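Local structure of putative exported protein (Bacteroides fragilis NCTC 9343, 3IEE) at residues Phe85-Asn96 against Tyr143-Phe154. The protein is of unknown function but is a largely helical, putatively exported protein, probably a lipoprotein, with a DUF3829-like C-terminal domain. Residues are numbered along the deposited sequence; the frame is centred on the assembly and turned at random.
Sequences FNEETRRNLKQN and YKQNIFDILSPF. With EDO (1,2-ethanediol), chain G; EDO (1,2-ethanediol), chain E.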
loop_
_atom_site.group_PDB
_atom_site.type_symbol
_atom_site.label_atom_id
_atom_site.label_comp_id
_atom_site.label_asym_id
_atom_site.label_seq_id
_atom_site.Cartn_x
_atom_site.Cartn_y
_atom_site.Cartn_z
ATOM N N PHE A 85 12.640 13.459 -11.208
ATOM C CA PHE A 85 12.542 12.109 -11.776
ATOM C C PHE A 85 12.908 12.206 -13.259
ATOM O O PHE A 85 12.634 13.264 -13.898
ATOM C CB PHE A 85 11.128 11.580 -11.652
ATOM C CG PHE A 85 10.655 11.448 -10.220
ATOM C CD1 PHE A 85 11.126 10.443 -9.392
ATOM C CD2 PHE A 85 9.739 12.345 -9.707
ATOM C CE1 PHE A 85 10.677 10.342 -8.104
ATOM C CE2 PHE A 85 9.296 12.230 -8.411
ATOM C CZ PHE A 85 9.763 11.266 -7.613
ATOM N N ASN A 86 13.483 11.127 -13.797
ATOM C CA ASN A 86 13.816 11.115 -15.219
ATOM C C ASN A 86 12.544 10.989 -16.065
ATOM O O ASN A 86 11.492 10.663 -15.540
ATOM C CB ASN A 86 14.884 10.061 -15.536
ATOM C CG ASN A 86 14.443 8.665 -15.209
ATOM O OD1 ASN A 86 13.298 8.279 -15.481
ATOM N ND2 ASN A 86 15.335 7.899 -14.606
ATOM N N GLU A 87 12.640 11.272 -17.356
ATOM C CA GLU A 87 11.442 11.452 -18.165
ATOM C C GLU A 87 10.641 10.153 -18.191
ATOM O O GLU A 87 9.418 10.191 -18.142
ATOM C CB GLU A 87 11.787 11.924 -19.585
ATOM C CG GLU A 87 12.295 13.374 -19.612
ATOM C CD GLU A 87 11.284 14.365 -19.090
ATOM O OE1 GLU A 87 10.288 14.643 -19.805
ATOM O OE2 GLU A 87 11.484 14.868 -17.964
ATOM N N GLU A 88 11.339 9.031 -18.241
ATOM C CA GLU A 88 10.664 7.740 -18.292
ATOM C C GLU A 88 9.837 7.481 -17.023
ATOM O O GLU A 88 8.715 6.957 -17.059
ATOM C CB GLU A 88 11.692 6.634 -18.438
ATOM C CG GLU A 88 11.065 5.256 -18.458
ATOM C CD GLU A 88 12.072 4.215 -18.847
ATOM O OE1 GLU A 88 12.502 4.250 -20.026
ATOM O OE2 GLU A 88 12.439 3.392 -17.978
ATOM N N THR A 89 10.447 7.806 -15.900
ATOM C CA THR A 89 9.802 7.688 -14.608
ATOM C C THR A 89 8.580 8.586 -14.522
ATOM O O THR A 89 7.491 8.177 -14.043
ATOM C CB THR A 89 10.800 7.968 -13.452
ATOM O OG1 THR A 89 11.876 6.998 -13.479
ATOM C CG2 THR A 89 10.119 7.887 -12.080
ATOM N N ARG A 90 8.741 9.833 -14.962
ATOM C CA ARG A 90 7.646 10.774 -14.950
ATOM C C ARG A 90 6.469 10.209 -15.779
ATOM O O ARG A 90 5.319 10.250 -15.331
ATOM C CB ARG A 90 8.077 12.154 -15.463
ATOM C CG ARG A 90 9.172 12.822 -14.608
ATOM C CD ARG A 90 9.651 14.148 -15.228
ATOM N NE ARG A 90 8.767 15.278 -14.982
ATOM C CZ ARG A 90 8.758 16.435 -15.652
ATOM N NH1 ARG A 90 9.561 16.645 -16.690
ATOM N NH2 ARG A 90 7.931 17.397 -15.286
ATOM N N ARG A 91 6.792 9.686 -16.959
ATOM C CA ARG A 91 5.802 9.070 -17.847
ATOM C C ARG A 91 5.079 7.894 -17.171
ATOM O O ARG A 91 3.852 7.827 -17.166
ATOM C CB ARG A 91 6.529 8.563 -19.098
ATOM C CG ARG A 91 5.697 7.990 -20.218
ATOM C CD ARG A 91 6.664 7.592 -21.372
ATOM N NE ARG A 91 7.608 8.695 -21.685
ATOM C CZ ARG A 91 8.948 8.613 -21.745
ATOM N NH1 ARG A 91 9.593 7.459 -21.548
ATOM N NH2 ARG A 91 9.660 9.704 -22.011
ATOM N N ASN A 92 5.864 6.966 -16.648
ATOM C CA ASN A 92 5.299 5.817 -15.960
ATOM C C ASN A 92 4.479 6.134 -14.733
ATOM O O ASN A 92 3.467 5.490 -14.497
ATOM C CB ASN A 92 6.364 4.834 -15.660
ATOM C CG ASN A 92 6.998 4.323 -16.910
ATOM O OD1 ASN A 92 6.403 4.437 -18.007
ATOM N ND2 ASN A 92 8.205 3.793 -16.789
ATOM N N LEU A 93 4.903 7.116 -13.929
ATOM C CA LEU A 93 4.068 7.588 -12.791
ATOM C C LEU A 93 2.727 8.159 -13.241
ATOM O O LEU A 93 1.676 7.754 -12.745
ATOM C CB LEU A 93 4.856 8.630 -11.961
ATOM C CG LEU A 93 6.030 8.066 -11.174
ATOM C CD1 LEU A 93 6.853 9.284 -10.668
ATOM C CD2 LEU A 93 5.549 7.169 -10.026
ATOM N N LYS A 94 2.740 9.079 -14.227
ATOM C CA LYS A 94 1.542 9.625 -14.799
ATOM C C LYS A 94 0.597 8.525 -15.343
ATOM O O LYS A 94 -0.598 8.575 -15.100
ATOM C CB LYS A 94 1.858 10.658 -15.905
ATOM C CG LYS A 94 2.474 11.923 -15.331
ATOM C CD LYS A 94 2.685 13.021 -16.408
ATOM C CE LYS A 94 3.819 12.648 -17.351
ATOM N NZ LYS A 94 4.003 13.656 -18.494
ATOM N N GLN A 95 1.168 7.535 -16.033
ATOM C CA GLN A 95 0.393 6.439 -16.620
ATOM C C GLN A 95 -0.315 5.608 -15.557
ATOM O O GLN A 95 -1.488 5.279 -15.694
ATOM C CB GLN A 95 1.380 5.587 -17.372
ATOM C CG GLN A 95 0.907 4.483 -18.222
ATOM C CD GLN A 95 2.142 3.844 -18.860
ATOM O OE1 GLN A 95 2.794 4.457 -19.724
ATOM N NE2 GLN A 95 2.527 2.660 -18.363
ATOM N N ASN A 96 0.418 5.265 -14.487
ATOM C CA ASN A 96 -0.152 4.461 -13.413
ATOM C C ASN A 96 -1.230 5.263 -12.649
ATOM O O ASN A 96 -2.307 4.724 -12.332
ATOM C CB ASN A 96 0.959 3.927 -12.488
ATOM C CG ASN A 96 1.625 2.649 -13.012
ATOM O OD1 ASN A 96 1.072 1.533 -12.928
ATOM N ND2 ASN A 96 2.794 2.804 -13.577
ATOM N N TYR A 143 -2.003 -0.862 -9.739
ATOM C CA TYR A 143 -1.484 0.472 -10.065
ATOM C C TYR A 143 -0.834 1.147 -8.844
ATOM O O TYR A 143 0.266 1.745 -8.930
ATOM C CB TYR A 143 -2.594 1.371 -10.562
ATOM C CG TYR A 143 -3.133 1.116 -11.954
ATOM C CD1 TYR A 143 -2.285 1.184 -13.062
ATOM C CD2 TYR A 143 -4.495 0.903 -12.152
ATOM C CE1 TYR A 143 -2.782 1.027 -14.336
ATOM C CE2 TYR A 143 -4.986 0.714 -13.414
ATOM C CZ TYR A 143 -4.131 0.782 -14.491
ATOM O OH TYR A 143 -4.623 0.580 -15.752
ATOM N N LYS A 144 -1.481 1.003 -7.678
ATOM C CA LYS A 144 -0.982 1.580 -6.434
ATOM C C LYS A 144 0.407 0.977 -6.085
ATOM O O LYS A 144 1.383 1.686 -5.806
ATOM C CB LYS A 144 -1.980 1.294 -5.336
ATOM C CG LYS A 144 -1.517 1.623 -3.924
ATOM C CD LYS A 144 -2.664 1.618 -2.942
ATOM C CE LYS A 144 -2.249 1.765 -1.457
ATOM N NZ LYS A 144 -3.429 1.778 -0.522
ATOM N N GLN A 145 0.497 -0.348 -6.084
ATOM C CA GLN A 145 1.761 -0.960 -5.775
ATOM C C GLN A 145 2.829 -0.597 -6.832
ATOM O O GLN A 145 4.020 -0.392 -6.479
ATOM C CB GLN A 145 1.666 -2.490 -5.619
ATOM C CG GLN A 145 2.994 -3.124 -5.143
ATOM C CD GLN A 145 3.482 -2.567 -3.802
ATOM O OE1 GLN A 145 2.750 -2.552 -2.813
ATOM N NE2 GLN A 145 4.722 -2.073 -3.782
ATOM N N ASN A 146 2.419 -0.550 -8.117
ATOM C CA ASN A 146 3.325 -0.141 -9.198
ATOM C C ASN A 146 3.993 1.216 -8.900
ATOM O O ASN A 146 5.182 1.406 -9.140
ATOM C CB ASN A 146 2.600 -0.002 -10.532
ATOM C CG ASN A 146 2.266 -1.325 -11.191
ATOM O OD1 ASN A 146 2.676 -2.407 -10.744
ATOM N ND2 ASN A 146 1.510 -1.234 -12.302
ATOM N N ILE A 147 3.193 2.158 -8.428
ATOM C CA ILE A 147 3.707 3.507 -8.114
ATOM C C ILE A 147 4.792 3.429 -7.024
ATOM O O ILE A 147 5.895 3.979 -7.209
ATOM C CB ILE A 147 2.540 4.428 -7.775
ATOM C CG1 ILE A 147 1.708 4.717 -9.037
ATOM C CG2 ILE A 147 3.037 5.772 -7.140
ATOM C CD1 ILE A 147 0.348 5.105 -8.778
ATOM N N PHE A 148 4.522 2.698 -5.933
ATOM C CA PHE A 148 5.526 2.506 -4.878
ATOM C C PHE A 148 6.779 1.872 -5.429
ATOM O O PHE A 148 7.914 2.272 -5.112
ATOM C CB PHE A 148 4.935 1.727 -3.692
ATOM C CG PHE A 148 3.918 2.489 -2.935
ATOM C CD1 PHE A 148 4.198 3.768 -2.442
ATOM C CD2 PHE A 148 2.648 1.973 -2.694
ATOM C CE1 PHE A 148 3.219 4.498 -1.712
ATOM C CE2 PHE A 148 1.694 2.663 -1.938
ATOM C CZ PHE A 148 1.979 3.946 -1.467
ATOM N N ASP A 149 6.594 0.859 -6.265
ATOM C CA ASP A 149 7.739 0.144 -6.857
ATOM C C ASP A 149 8.615 1.058 -7.730
ATOM O O ASP A 149 9.817 0.969 -7.678
ATOM C CB ASP A 149 7.294 -1.025 -7.725
ATOM C CG ASP A 149 6.676 -2.213 -6.928
ATOM O OD1 ASP A 149 6.795 -2.307 -5.693
ATOM O OD2 ASP A 149 6.016 -3.042 -7.618
ATOM N N ILE A 150 7.981 1.926 -8.515
ATOM C CA ILE A 150 8.676 2.931 -9.343
ATOM C C ILE A 150 9.514 3.856 -8.473
ATOM O O ILE A 150 10.705 4.144 -8.776
ATOM C CB ILE A 150 7.655 3.725 -10.202
ATOM C CG1 ILE A 150 7.061 2.813 -11.299
ATOM C CG2 ILE A 150 8.293 4.991 -10.815
ATOM C CD1 ILE A 150 5.749 3.296 -11.855
ATOM N N LEU A 151 8.897 4.326 -7.389
ATOM C CA LEU A 151 9.540 5.323 -6.489
ATOM C C LEU A 151 10.708 4.774 -5.664
ATOM O O LEU A 151 11.681 5.517 -5.321
ATOM C CB LEU A 151 8.496 5.948 -5.574
ATOM C CG LEU A 151 7.477 6.817 -6.316
ATOM C CD1 LEU A 151 6.357 7.234 -5.346
ATOM C CD2 LEU A 151 8.085 8.072 -6.982
ATOM N N SER A 152 10.599 3.498 -5.296
ATOM C CA SER A 152 11.536 2.891 -4.354
ATOM C C SER A 152 13.039 3.169 -4.572
ATOM O O SER A 152 13.766 3.576 -3.643
ATOM C CB SER A 152 11.215 1.392 -4.267
ATOM O OG SER A 152 12.060 0.809 -3.311
ATOM N N PRO A 153 13.543 2.909 -5.784
ATOM C CA PRO A 153 14.969 3.186 -6.034
ATOM C C PRO A 153 15.370 4.653 -5.864
ATOM O O PRO A 153 16.482 4.963 -5.362
ATOM C CB PRO A 153 15.189 2.685 -7.472
ATOM C CG PRO A 153 13.894 2.397 -8.044
ATOM C CD PRO A 153 12.857 2.331 -6.950
ATOM N N PHE A 154 14.453 5.555 -6.219
ATOM C CA PHE A 154 14.725 6.994 -6.194
ATOM C C PHE A 154 14.625 7.555 -4.788
ATOM O O PHE A 154 15.448 8.394 -4.396
ATOM C CB PHE A 154 13.780 7.699 -7.153
ATOM C CG PHE A 154 13.917 7.162 -8.548
ATOM C CD1 PHE A 154 15.204 7.090 -9.129
ATOM C CD2 PHE A 154 12.866 6.570 -9.195
ATOM C CE1 PHE A 154 15.403 6.521 -10.414
ATOM C CE2 PHE A 154 13.054 6.016 -10.508
ATOM C CZ PHE A 154 14.331 5.977 -11.083
HETATM C C1 EDO G . 6.732 14.441 -17.508
HETATM O O1 EDO G . 5.674 15.386 -17.539
HETATM C C2 EDO G . 7.530 14.378 -18.791
HETATM O O2 EDO G . 8.010 13.029 -18.983
HETATM C C1 EDO E . -0.515 -3.569 -13.309
HETATM O O1 EDO E . 0.689 -3.651 -14.084
HETATM C C2 EDO E . -1.593 -2.718 -13.982
HETATM O O2 EDO E . -2.896 -3.101 -13.506
#
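Tyr143 meets Asn96 at the edge of its ring, where Asn96 OD1 lies in the ring plane, 3.4 Å from Tyr143 CD1. One face of this ring carries a 1,2-ethanediol, probably from the crystallisation liquor. The Phe85 ring has Leu93 CD1 over the centre of one face and Phe154 CB at its edge. Leu151 CD2 approaches Phe85 CE1 obliquely, at 3.6 Å. The contact is antiparallel helix packing with knobs into holes, inside the all-helical DUF6845 region. It pairs the start of helix 87-119 with the middle of helix 123-162; the N-to-C directions of the two helical segments lie 163° apart, and their axes approach to 9.6 Å.

Two side chains act as knobs. Ile150 sits among Thr89, Asn92, Leu93 and Asn96. With CG1 beside the backbone N, its CG2 stands anti to that N and touches both Leu93 CD2 and Thr89 CG2. Its CD1 lies 3.5 Å from Asn96 ND2. Asn96 fills the reciprocal hole between Tyr143, Asn146, Ile147 and Ile150, with its CB 3.6 Å from Ile147 CG1. Tyr29 of helix 17-40 packs beside the apolar side chains: it meets the Phe85 ring edge-to-face and touches Leu93 and Leu151.

At the other end Phe154 and Thr89 lie alongside each other, running in opposite directions, with Phe154 CE2 3.3 Å from Thr89 OG1. Asn86 is the N-cap of helix 87-119. Its OD1 accepts from both Thr89 N and Thr89 OG1, which holds the threonine hydroxyl beside the Phe154 ring.

The buried Asn96 amide is held at both ends. ND2 donates to Asn92 O at 2.9 Å, on the opposite face of that carbonyl from Asn96 N. The Asn96 and Asn146 amides cross at about a right angle. Asn146 ND2 donates in its own amide plane to Asn96 OD1, at 2.9 Å and 162°.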